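PDB 1IQ0: arginyl-trna synthetase from Thermus thermophilus, which probably catalyses the ATP-dependent attachment of L-arginine to tRNA(Arg), releasing AMP and diphosphate, as a monomeric aminoacyl-tRNA synthetase. Local coordinates for residues A[502-512]-A[565-576]; A[128-139]-A[516-525]. All blocks are in the same frame, centred on the assembly; numbering follows the deposited sequence.

Interaction 1 of 2, residues A[502-512]-A[565-576]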
loop_
_atom_site.group_PDB
_atom_site.type_symbol
_atom_site.label_atom_id
_atom_site.label_comp_id
_atom_site.label_asym_id
_atom_site.label_seq_id
_atom_site.Cartn_x
_atom_site.Cartn_y
_atom_site.Cartn_z
ATOM N N GLU A 502 3.011 27.685 -17.497
ATOM C CA GLU A 502 3.556 26.417 -17.967
ATOM C C GLU A 502 4.677 25.969 -17.027
ATOM O O GLU A 502 4.754 24.800 -16.655
ATOM C CB GLU A 502 4.129 26.549 -19.386
ATOM C CG GLU A 502 3.100 26.507 -20.504
ATOM C CD GLU A 502 2.138 27.670 -20.450
ATOM O OE1 GLU A 502 0.924 27.414 -20.313
ATOM O OE2 GLU A 502 2.597 28.838 -20.540
ATOM N N ARG A 503 5.533 26.912 -16.647
ATOM C CA ARG A 503 6.661 26.613 -15.772
ATOM C C ARG A 503 6.219 26.070 -14.421
ATOM O O ARG A 503 6.702 25.033 -13.975
ATOM C CB ARG A 503 7.517 27.867 -15.568
ATOM C CG ARG A 503 8.766 27.622 -14.730
ATOM C CD ARG A 503 9.529 28.908 -14.443
ATOM N NE ARG A 503 10.513 28.723 -13.378
ATOM C CZ ARG A 503 11.649 28.048 -13.513
ATOM N NH1 ARG A 503 11.956 27.494 -14.678
ATOM N NH2 ARG A 503 12.473 27.917 -12.485
ATOM N N ALA A 504 5.298 26.775 -13.770
ATOM C CA ALA A 504 4.793 26.363 -12.466
ATOM C C ALA A 504 4.179 24.963 -12.513
ATOM O O ALA A 504 4.418 24.150 -11.627
ATOM C CB ALA A 504 3.757 27.376 -11.960
ATOM N N LEU A 505 3.386 24.681 -13.541
ATOM C CA LEU A 505 2.763 23.368 -13.664
ATOM C C LEU A 505 3.800 22.283 -13.954
ATOM O O LEU A 505 3.757 21.203 -13.374
ATOM C CB LEU A 505 1.710 23.372 -14.774
ATOM C CG LEU A 505 1.036 22.021 -15.052
ATOM C CD1 LEU A 505 0.400 21.475 -13.768
ATOM C CD2 LEU A 505 -0.018 22.197 -16.127
ATOM N N ALA A 506 4.724 22.571 -14.863
ATOM C CA ALA A 506 5.767 21.617 -15.209
ATOM C C ALA A 506 6.557 21.228 -13.955
ATOM O O ALA A 506 6.892 20.060 -13.758
ATOM C CB ALA A 506 6.693 22.226 -16.250
ATOM N N LEU A 507 6.840 22.215 -13.104
ATOM C CA LEU A 507 7.586 21.979 -11.874
ATOM C C LEU A 507 6.856 21.006 -10.943
ATOM O O LEU A 507 7.488 20.141 -10.326
ATOM C CB LEU A 507 7.852 23.303 -11.166
ATOM C CG LEU A 507 8.806 23.343 -9.971
ATOM C CD1 LEU A 507 10.132 22.652 -10.296
ATOM C CD2 LEU A 507 9.038 24.812 -9.606
ATOM N N ASP A 508 5.534 21.129 -10.832
ATOM C CA ASP A 508 4.801 20.195 -9.977
ATOM C C ASP A 508 4.910 18.791 -10.558
ATOM O O ASP A 508 4.930 17.805 -9.822
ATOM C CB ASP A 508 3.339 20.599 -9.844
ATOM C CG ASP A 508 3.169 21.833 -8.993
ATOM O OD1 ASP A 508 3.978 22.010 -8.058
ATOM O OD2 ASP A 508 2.234 22.616 -9.253
ATOM N N LEU A 509 4.998 18.706 -11.882
ATOM C CA LEU A 509 5.133 17.420 -12.548
ATOM C C LEU A 509 6.488 16.764 -12.246
ATOM O O LEU A 509 6.605 15.537 -12.268
ATOM C CB LEU A 509 4.962 17.594 -14.056
ATOM C CG LEU A 509 3.511 17.704 -14.530
ATOM C CD1 LEU A 509 3.464 18.187 -15.975
ATOM C CD2 LEU A 509 2.838 16.343 -14.390
ATOM N N LEU A 510 7.499 17.577 -11.958
ATOM C CA LEU A 510 8.831 17.057 -11.669
ATOM C C LEU A 510 8.915 16.388 -10.298
ATOM O O LEU A 510 9.914 15.743 -9.992
ATOM C CB LEU A 510 9.891 18.165 -11.743
ATOM C CG LEU A 510 10.141 18.903 -13.067
ATOM C CD1 LEU A 510 11.488 19.599 -12.987
ATOM C CD2 LEU A 510 10.144 17.945 -14.229
ATOM N N ASP A 511 7.871 16.536 -9.489
ATOM C CA ASP A 511 7.850 15.944 -8.155
ATOM C C ASP A 511 7.188 14.575 -8.091
ATOM O O ASP A 511 7.183 13.937 -7.041
ATOM C CB ASP A 511 7.143 16.875 -7.170
ATOM C CG ASP A 511 7.869 18.179 -6.988
ATOM O OD1 ASP A 511 9.115 18.170 -7.027
ATOM O OD2 ASP A 511 7.203 19.212 -6.788
ATOM N N PHE A 512 6.636 14.122 -9.209
ATOM C CA PHE A 512 5.954 12.836 -9.254
ATOM C C PHE A 512 6.805 11.617 -8.882
ATOM O O PHE A 512 6.406 10.798 -8.052
ATOM C CB PHE A 512 5.364 12.610 -10.640
ATOM C CG PHE A 512 4.795 11.233 -10.834
ATOM C CD1 PHE A 512 3.695 10.813 -10.093
ATOM C CD2 PHE A 512 5.371 10.351 -11.744
ATOM C CE1 PHE A 512 3.175 9.534 -10.257
ATOM C CE2 PHE A 512 4.859 9.067 -11.914
ATOM C CZ PHE A 512 3.759 8.659 -11.169
ATOM N N LEU A 565 3.051 23.238 -27.160
ATOM C CA LEU A 565 3.650 23.184 -25.829
ATOM C C LEU A 565 2.605 22.824 -24.774
ATOM O O LEU A 565 2.838 21.949 -23.936
ATOM C CB LEU A 565 4.283 24.530 -25.466
ATOM C CG LEU A 565 4.657 24.720 -23.992
ATOM C CD1 LEU A 565 5.693 23.684 -23.563
ATOM C CD2 LEU A 565 5.196 26.118 -23.787
ATOM N N ARG A 566 1.457 23.501 -24.812
ATOM C CA ARG A 566 0.406 23.236 -23.839
ATOM C C ARG A 566 -0.200 21.851 -23.987
ATOM O O ARG A 566 -0.566 21.224 -22.991
ATOM C CB ARG A 566 -0.673 24.322 -23.899
ATOM C CG ARG A 566 -0.184 25.608 -23.240
ATOM C CD ARG A 566 -1.184 26.743 -23.255
ATOM N NE ARG A 566 -0.611 27.888 -22.550
ATOM C CZ ARG A 566 -0.952 29.154 -22.763
ATOM N NH1 ARG A 566 -1.879 29.460 -23.670
ATOM N NH2 ARG A 566 -0.351 30.111 -22.075
ATOM N N LEU A 567 -0.294 21.359 -25.219
ATOM C CA LEU A 567 -0.841 20.027 -25.443
ATOM C C LEU A 567 0.095 18.966 -24.846
ATOM O O LEU A 567 -0.368 18.005 -24.232
ATOM C CB LEU A 567 -1.056 19.774 -26.940
ATOM C CG LEU A 567 -2.294 20.433 -27.563
ATOM C CD1 LEU A 567 -2.259 20.289 -29.075
ATOM C CD2 LEU A 567 -3.555 19.790 -26.997
ATOM N N SER A 568 1.405 19.141 -25.018
ATOM C CA SER A 568 2.371 18.184 -24.471
ATOM C C SER A 568 2.372 18.238 -22.944
ATOM O O SER A 568 2.529 17.217 -22.276
ATOM C CB SER A 568 3.780 18.467 -24.997
ATOM O OG SER A 568 3.869 18.185 -26.382
ATOM N N LEU A 569 2.188 19.433 -22.393
ATOM C CA LEU A 569 2.148 19.588 -20.945
ATOM C C LEU A 569 0.868 18.945 -20.413
ATOM O O LEU A 569 0.874 18.295 -19.366
ATOM C CB LEU A 569 2.181 21.067 -20.575
ATOM C CG LEU A 569 2.277 21.419 -19.093
ATOM C CD1 LEU A 569 3.517 20.764 -18.484
ATOM C CD2 LEU A 569 2.340 22.938 -18.942
ATOM N N VAL A 570 -0.231 19.137 -21.142
ATOM C CA VAL A 570 -1.513 18.563 -20.758
ATOM C C VAL A 570 -1.414 17.038 -20.824
ATOM O O VAL A 570 -1.935 16.333 -19.965
ATOM C CB VAL A 570 -2.646 19.057 -21.700
ATOM C CG1 VAL A 570 -3.896 18.201 -21.518
ATOM C CG2 VAL A 570 -2.971 20.529 -21.391
ATOM N N GLN A 571 -0.721 16.540 -21.843
ATOM C CA GLN A 571 -0.545 15.110 -22.020
ATOM C C GLN A 571 0.290 14.537 -20.878
ATOM O O GLN A 571 -0.038 13.486 -20.322
ATOM C CB GLN A 571 0.140 14.813 -23.357
ATOM C CG GLN A 571 0.378 13.324 -23.583
ATOM C CD GLN A 571 0.976 13.026 -24.939
ATOM O OE1 GLN A 571 2.063 13.501 -25.267
ATOM N NE2 GLN A 571 0.268 12.238 -25.738
ATOM N N SER A 572 1.372 15.224 -20.534
ATOM C CA SER A 572 2.222 14.764 -19.442
ATOM C C SER A 572 1.418 14.717 -18.134
ATOM O O SER A 572 1.576 13.798 -17.327
ATOM C CB SER A 572 3.433 15.688 -19.284
ATOM O OG SER A 572 4.156 15.388 -18.105
ATOM N N LEU A 573 0.558 15.709 -17.926
ATOM C CA LEU A 573 -0.264 15.737 -16.720
ATOM C C LEU A 573 -1.288 14.600 -16.688
ATOM O O LEU A 573 -1.487 13.980 -15.646
ATOM C CB LEU A 573 -1.018 17.065 -16.582
ATOM C CG LEU A 573 -1.986 16.874 -15.404
ATOM C CD1 LEU A 573 -1.472 17.593 -14.182
ATOM C CD2 LEU A 573 -3.374 17.306 -15.791
ATOM N N GLN A 574 -1.951 14.344 -17.816
ATOM C CA GLN A 574 -2.948 13.279 -17.868
ATOM C C GLN A 574 -2.280 11.921 -17.659
ATOM O O GLN A 574 -2.815 11.061 -16.968
ATOM C CB GLN A 574 -3.696 13.295 -19.204
ATOM C CG GLN A 574 -2.933 12.689 -20.356
ATOM C CD GLN A 574 -3.427 11.307 -20.731
ATOM O OE1 GLN A 574 -3.988 10.583 -19.908
ATOM N NE2 GLN A 574 -3.199 10.926 -21.981
ATOM N N ARG A 575 -1.114 11.729 -18.267
ATOM C CA ARG A 575 -0.386 10.479 -18.114
ATOM C C ARG A 575 0.076 10.299 -16.664
ATOM O O ARG A 575 0.015 9.202 -16.122
ATOM C CB ARG A 575 0.827 10.451 -19.044
ATOM C CG ARG A 575 0.494 10.184 -20.502
ATOM C CD ARG A 575 1.753 10.278 -21.346
ATOM N NE ARG A 575 1.520 9.914 -22.740
ATOM C CZ ARG A 575 2.462 9.938 -23.678
ATOM N NH1 ARG A 575 3.699 10.311 -23.369
ATOM N NH2 ARG A 575 2.173 9.580 -24.922
ATOM N N THR A 576 0.522 11.382 -16.037
ATOM C CA THR A 576 0.986 11.310 -14.653
ATOM C C THR A 576 -0.163 10.991 -13.695
ATOM O O THR A 576 0.003 10.212 -12.754
ATOM C CB THR A 576 1.667 12.629 -14.232
ATOM O OG1 THR A 576 2.819 12.841 -15.057
ATOM C CG2 THR A 576 2.099 12.574 -12.771
HETATM O O HOH W 1 5.569 13.682 -14.466
#
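Leu509 and Leu569 interlock where helix segments 502-509 and 565-576 run side by side at 27°, a knobs-into-holes pair within the helical DALR anticodon-binding domain. Leu569 is a knob among Glu502, Leu505, Ala506 and Leu509; Leu509 drops among Leu569, Ser572, Leu573 and Thr576. Here packing is tight: Leu509 CD1 lies 3.6 Å from Leu569 CD1, and Leu569 CD2 sits 3.7 Å from Leu505 CD2. With CG beside its backbone N (chi1 -80°), Leu509 straddles the facing turn, CD1 on Ser572 OG and CD2 on Thr576 OG1. Ser572 OG, merely touched by the methyl, is hydrogen-bonded to Ala91 O. Both ends are more polar. At one, Arg566 NE donates to Glu502 OE1 in a salt bridge (2.8 Å, 163°); the oxygen lies near the guanidinium plane, but NE comes from above the carboxylate plane. Tyr542 OH shares OE1, Thr499 OG1 meets OE2, and Pro554 O accepts from Arg566 NH1. At the other a water links the helices, donating to both Leu509 O and Thr576 OG1, whose hydroxyl donates to Ser572 O. Thr576 CG2 lies over one face of the Phe512 ring, a CH-pi contact 3.9 Å from the centroid, displaced to 3.6 Å from Phe512 CG.

Interaction 2 of 2, residues A[128-139]-A[516-525]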
loop_
_atom_site.group_PDB
_atom_site.type_symbol
_atom_site.label_atom_id
_atom_site.label_comp_id
_atom_site.label_asym_id
_atom_site.label_seq_id
_atom_site.Cartn_x
_atom_site.Cartn_y
_atom_site.Cartn_z
ATOM N N LEU A 128 -4.549 -0.403 1.421
ATOM C CA LEU A 128 -3.175 -0.062 1.789
ATOM C C LEU A 128 -2.171 -1.081 1.249
ATOM O O LEU A 128 -1.134 -0.714 0.687
ATOM C CB LEU A 128 -3.037 -0.015 3.312
ATOM C CG LEU A 128 -2.420 1.215 3.979
ATOM C CD1 LEU A 128 -2.255 0.912 5.463
ATOM C CD2 LEU A 128 -1.075 1.579 3.346
ATOM N N GLY A 129 -2.484 -2.361 1.439
ATOM C CA GLY A 129 -1.602 -3.419 0.984
ATOM C C GLY A 129 -1.433 -3.475 -0.522
ATOM O O GLY A 129 -0.311 -3.577 -1.026
ATOM N N ASP A 130 -2.546 -3.414 -1.243
ATOM C CA ASP A 130 -2.508 -3.456 -2.697
ATOM C C ASP A 130 -1.743 -2.245 -3.242
ATOM O O ASP A 130 -0.926 -2.372 -4.153
ATOM C CB ASP A 130 -3.931 -3.464 -3.268
ATOM C CG ASP A 130 -3.943 -3.474 -4.776
ATOM O OD1 ASP A 130 -3.495 -4.484 -5.366
ATOM O OD2 ASP A 130 -4.378 -2.473 -5.378
ATOM N N ALA A 131 -2.010 -1.076 -2.671
ATOM C CA ALA A 131 -1.350 0.148 -3.107
ATOM C C ALA A 131 0.165 0.091 -2.911
ATOM O O ALA A 131 0.922 0.399 -3.830
ATOM C CB ALA A 131 -1.938 1.359 -2.367
ATOM N N ILE A 132 0.622 -0.307 -1.727
ATOM C CA ILE A 132 2.060 -0.363 -1.509
ATOM C C ILE A 132 2.691 -1.432 -2.396
ATOM O O ILE A 132 3.830 -1.283 -2.818
ATOM C CB ILE A 132 2.427 -0.607 -0.013
ATOM C CG1 ILE A 132 3.912 -0.312 0.205
ATOM C CG2 ILE A 132 2.145 -2.048 0.390
ATOM C CD1 ILE A 132 4.340 1.073 -0.239
ATOM N N ALA A 133 1.950 -2.499 -2.692
ATOM C CA ALA A 133 2.464 -3.553 -3.563
ATOM C C ALA A 133 2.671 -2.993 -4.972
ATOM O O ALA A 133 3.701 -3.241 -5.598
ATOM C CB ALA A 133 1.488 -4.741 -3.622
ATOM N N ARG A 134 1.676 -2.256 -5.467
ATOM C CA ARG A 134 1.743 -1.654 -6.799
ATOM C C ARG A 134 2.869 -0.615 -6.882
ATOM O O ARG A 134 3.635 -0.584 -7.846
ATOM C CB ARG A 134 0.419 -0.961 -7.142
ATOM C CG ARG A 134 -0.766 -1.894 -7.366
ATOM C CD ARG A 134 -2.032 -1.085 -7.536
ATOM N NE ARG A 134 -3.199 -1.918 -7.809
ATOM C CZ ARG A 134 -3.547 -2.362 -9.012
ATOM N NH1 ARG A 134 -2.818 -2.054 -10.073
ATOM N NH2 ARG A 134 -4.635 -3.107 -9.151
ATOM N N ILE A 135 2.950 0.235 -5.866
ATOM C CA ILE A 135 3.962 1.280 -5.807
ATOM C C ILE A 135 5.372 0.692 -5.810
ATOM O O ILE A 135 6.234 1.152 -6.563
ATOM C CB ILE A 135 3.737 2.164 -4.555
ATOM C CG1 ILE A 135 2.452 2.985 -4.744
ATOM C CG2 ILE A 135 4.950 3.053 -4.296
ATOM C CD1 ILE A 135 2.031 3.788 -3.512
ATOM N N LEU A 136 5.605 -0.328 -4.985
ATOM C CA LEU A 136 6.922 -0.973 -4.928
ATOM C C LEU A 136 7.333 -1.583 -6.264
ATOM O O LEU A 136 8.484 -1.476 -6.666
ATOM C CB LEU A 136 6.944 -2.061 -3.852
ATOM C CG LEU A 136 7.052 -1.515 -2.432
ATOM C CD1 LEU A 136 6.628 -2.580 -1.434
ATOM C CD2 LEU A 136 8.496 -1.039 -2.177
ATOM N N ALA A 137 6.388 -2.238 -6.935
ATOM C CA ALA A 137 6.653 -2.852 -8.229
ATOM C C ALA A 137 7.065 -1.773 -9.229
ATOM O O ALA A 137 8.042 -1.936 -9.959
ATOM C CB ALA A 137 5.395 -3.589 -8.739
ATOM N N TYR A 138 6.311 -0.675 -9.255
ATOM C CA TYR A 138 6.593 0.438 -10.157
ATOM C C TYR A 138 7.984 1.001 -9.871
ATOM O O TYR A 138 8.727 1.361 -10.785
ATOM C CB TYR A 138 5.555 1.549 -9.967
ATOM C CG TYR A 138 5.682 2.701 -10.949
ATOM C CD1 TYR A 138 5.053 2.656 -12.195
ATOM C CD2 TYR A 138 6.437 3.832 -10.635
ATOM C CE1 TYR A 138 5.172 3.706 -13.096
ATOM C CE2 TYR A 138 6.562 4.889 -11.530
ATOM C CZ TYR A 138 5.927 4.822 -12.758
ATOM O OH TYR A 138 6.038 5.872 -13.643
ATOM N N ALA A 139 8.325 1.073 -8.591
ATOM C CA ALA A 139 9.609 1.598 -8.156
ATOM C C ALA A 139 10.789 0.671 -8.461
ATOM O O ALA A 139 11.927 0.975 -8.110
ATOM C CB ALA A 139 9.557 1.899 -6.679
ATOM N N VAL A 516 6.584 8.937 -5.653
ATOM C CA VAL A 516 6.492 7.493 -5.813
ATOM C C VAL A 516 7.600 6.742 -5.062
ATOM O O VAL A 516 7.333 5.757 -4.365
ATOM C CB VAL A 516 6.548 7.088 -7.290
ATOM C CG1 VAL A 516 6.588 5.571 -7.406
ATOM C CG2 VAL A 516 5.333 7.635 -8.021
ATOM N N LEU A 517 8.837 7.212 -5.199
ATOM C CA LEU A 517 9.966 6.566 -4.540
ATOM C C LEU A 517 9.946 6.725 -3.027
ATOM O O LEU A 517 10.309 5.802 -2.302
ATOM C CB LEU A 517 11.286 7.093 -5.111
ATOM C CG LEU A 517 11.500 6.724 -6.585
ATOM C CD1 LEU A 517 12.832 7.283 -7.077
ATOM C CD2 LEU A 517 11.468 5.206 -6.735
ATOM N N GLU A 518 9.530 7.888 -2.540
ATOM C CA GLU A 518 9.469 8.079 -1.101
ATOM C C GLU A 518 8.400 7.153 -0.543
ATOM O O GLU A 518 8.603 6.510 0.483
ATOM C CB GLU A 518 9.127 9.525 -0.735
ATOM C CG GLU A 518 8.790 9.683 0.745
ATOM C CD GLU A 518 8.529 11.113 1.159
ATOM O OE1 GLU A 518 7.896 11.307 2.217
ATOM O OE2 GLU A 518 8.965 12.041 0.444
ATOM N N ALA A 519 7.264 7.085 -1.228
ATOM C CA ALA A 519 6.168 6.228 -0.789
ATOM C C ALA A 519 6.624 4.775 -0.750
ATOM O O ALA A 519 6.269 4.027 0.158
ATOM C CB ALA A 519 4.981 6.375 -1.724
ATOM N N ALA A 520 7.410 4.379 -1.745
ATOM C CA ALA A 520 7.915 3.014 -1.821
ATOM C C ALA A 520 8.938 2.733 -0.712
ATOM O O ALA A 520 8.841 1.723 -0.009
ATOM C CB ALA A 520 8.546 2.762 -3.199
ATOM N N GLU A 521 9.905 3.635 -0.557
ATOM C CA GLU A 521 10.962 3.483 0.447
ATOM C C GLU A 521 10.455 3.559 1.881
ATOM O O GLU A 521 10.956 2.855 2.755
ATOM C CB GLU A 521 12.047 4.551 0.239
ATOM C CG GLU A 521 12.660 4.547 -1.158
ATOM C CD GLU A 521 13.557 5.757 -1.427
ATOM O OE1 GLU A 521 13.371 6.816 -0.787
ATOM O OE2 GLU A 521 14.442 5.650 -2.299
ATOM N N GLU A 522 9.469 4.417 2.125
ATOM C CA GLU A 522 8.913 4.583 3.467
ATOM C C GLU A 522 7.661 3.739 3.692
ATOM O O GLU A 522 7.141 3.679 4.804
ATOM C CB GLU A 522 8.579 6.058 3.718
ATOM C CG GLU A 522 9.756 6.988 3.494
ATOM C CD GLU A 522 10.941 6.623 4.365
ATOM O OE1 GLU A 522 12.089 6.895 3.959
ATOM O OE2 GLU A 522 10.722 6.068 5.461
ATOM N N ARG A 523 7.183 3.094 2.631
ATOM C CA ARG A 523 5.993 2.260 2.716
ATOM C C ARG A 523 4.823 3.110 3.194
ATOM O O ARG A 523 4.099 2.755 4.132
ATOM C CB ARG A 523 6.256 1.076 3.662
ATOM C CG ARG A 523 7.170 0.017 3.035
ATOM C CD ARG A 523 7.557 -1.118 3.979
ATOM N NE ARG A 523 8.643 -0.717 4.864
ATOM C CZ ARG A 523 8.462 -0.168 6.055
ATOM N NH1 ARG A 523 7.228 0.032 6.514
ATOM N NH2 ARG A 523 9.511 0.215 6.770
ATOM N N THR A 524 4.650 4.251 2.533
ATOM C CA THR A 524 3.585 5.181 2.868
ATOM C C THR A 524 2.864 5.668 1.619
ATOM O O THR A 524 3.220 6.695 1.037
ATOM C CB THR A 524 4.133 6.403 3.631
ATOM O OG1 THR A 524 5.228 6.969 2.903
ATOM C CG2 THR A 524 4.597 6.003 5.037
ATOM N N PRO A 525 1.846 4.920 1.177
ATOM C CA PRO A 525 1.087 5.304 -0.013
ATOM C C PRO A 525 0.451 6.684 0.091
ATOM O O PRO A 525 0.248 7.355 -0.933
ATOM C CB PRO A 525 0.044 4.198 -0.121
ATOM C CG PRO A 525 0.812 2.993 0.377
ATOM C CD PRO A 525 1.487 3.559 1.614
#
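Ile135 of helix segment 128-138 plugs a hole formed by Val516, Ala519, Ala520 and Pro525. Its CB points at the facing segment, and there the side chain forks. CG2, anti to the backbone N, goes one way, to 3.6 Å from Val516 O and 3.8 Å from Ala520 CB. CG1, anti to the carbonyl carbon (chi1 -69°), carries the other arm, and its tip CD1 rests on Pro525, 3.9 Å from Pro525 CA. Cut back to alanine, Ile135 would lose both arms, which would probably open a gap between Ala520 and Pro525 and leave the proline ring without its wedge. Pro525 answers as a knob of its own among Leu128, Ala131, Ile132 and Ile135, with its CD 3.7 Å from Leu128 CD2. The helix axes cross at 117° and pass within 8.8 Å; the small Ala139 and Ala520, CB to CB 3.7 Å, are consistent with so close an approach. Beside them, Leu136 CD2 packs on Ala520 and Val516 CG1 meets Tyr138 CD2. Ile132 CD1 fits against the end of helix 512-522, 3.6 Å from Arg523 CA. That end is a Schellman motif: Arg523 has positive phi (59°), Thr524 N bonds to Ala519 O, and Arg523 N bonds weakly to Ala520 O. Helix 120-138 begins within the predicted HIGH region and joins parallel strands 104-108 and 141-149, so this apolar seam docks the anticodon-binding domain on the first beta-alpha-beta unit of the class-I Rossmann-fold catalytic domain.

How the interactions relate
Both contacts are buried, but they hold different things together. Interaction 1 lies within the anticodon-binding domain, its centre about 25 Å from the centre of the chain, whereas interaction 2 is an interdomain seam, its centre about 6 Å from that point. Near-parallel leucine packing with a salt bridge and a bridging water marks the first; the second is a steep crossing held by apolar side chains, some methyls against backbone carbonyls, without a salt bridge or hydrogen bond between the segments. Helices 500-509 and 512-522 are consecutive, and helix 562-583, after supplying interaction 1, continues to place Thr579 and Leu583 against Tyr138. The contacts also touch, Phe512 CE2 packing 3.8 Å from Tyr138 OH.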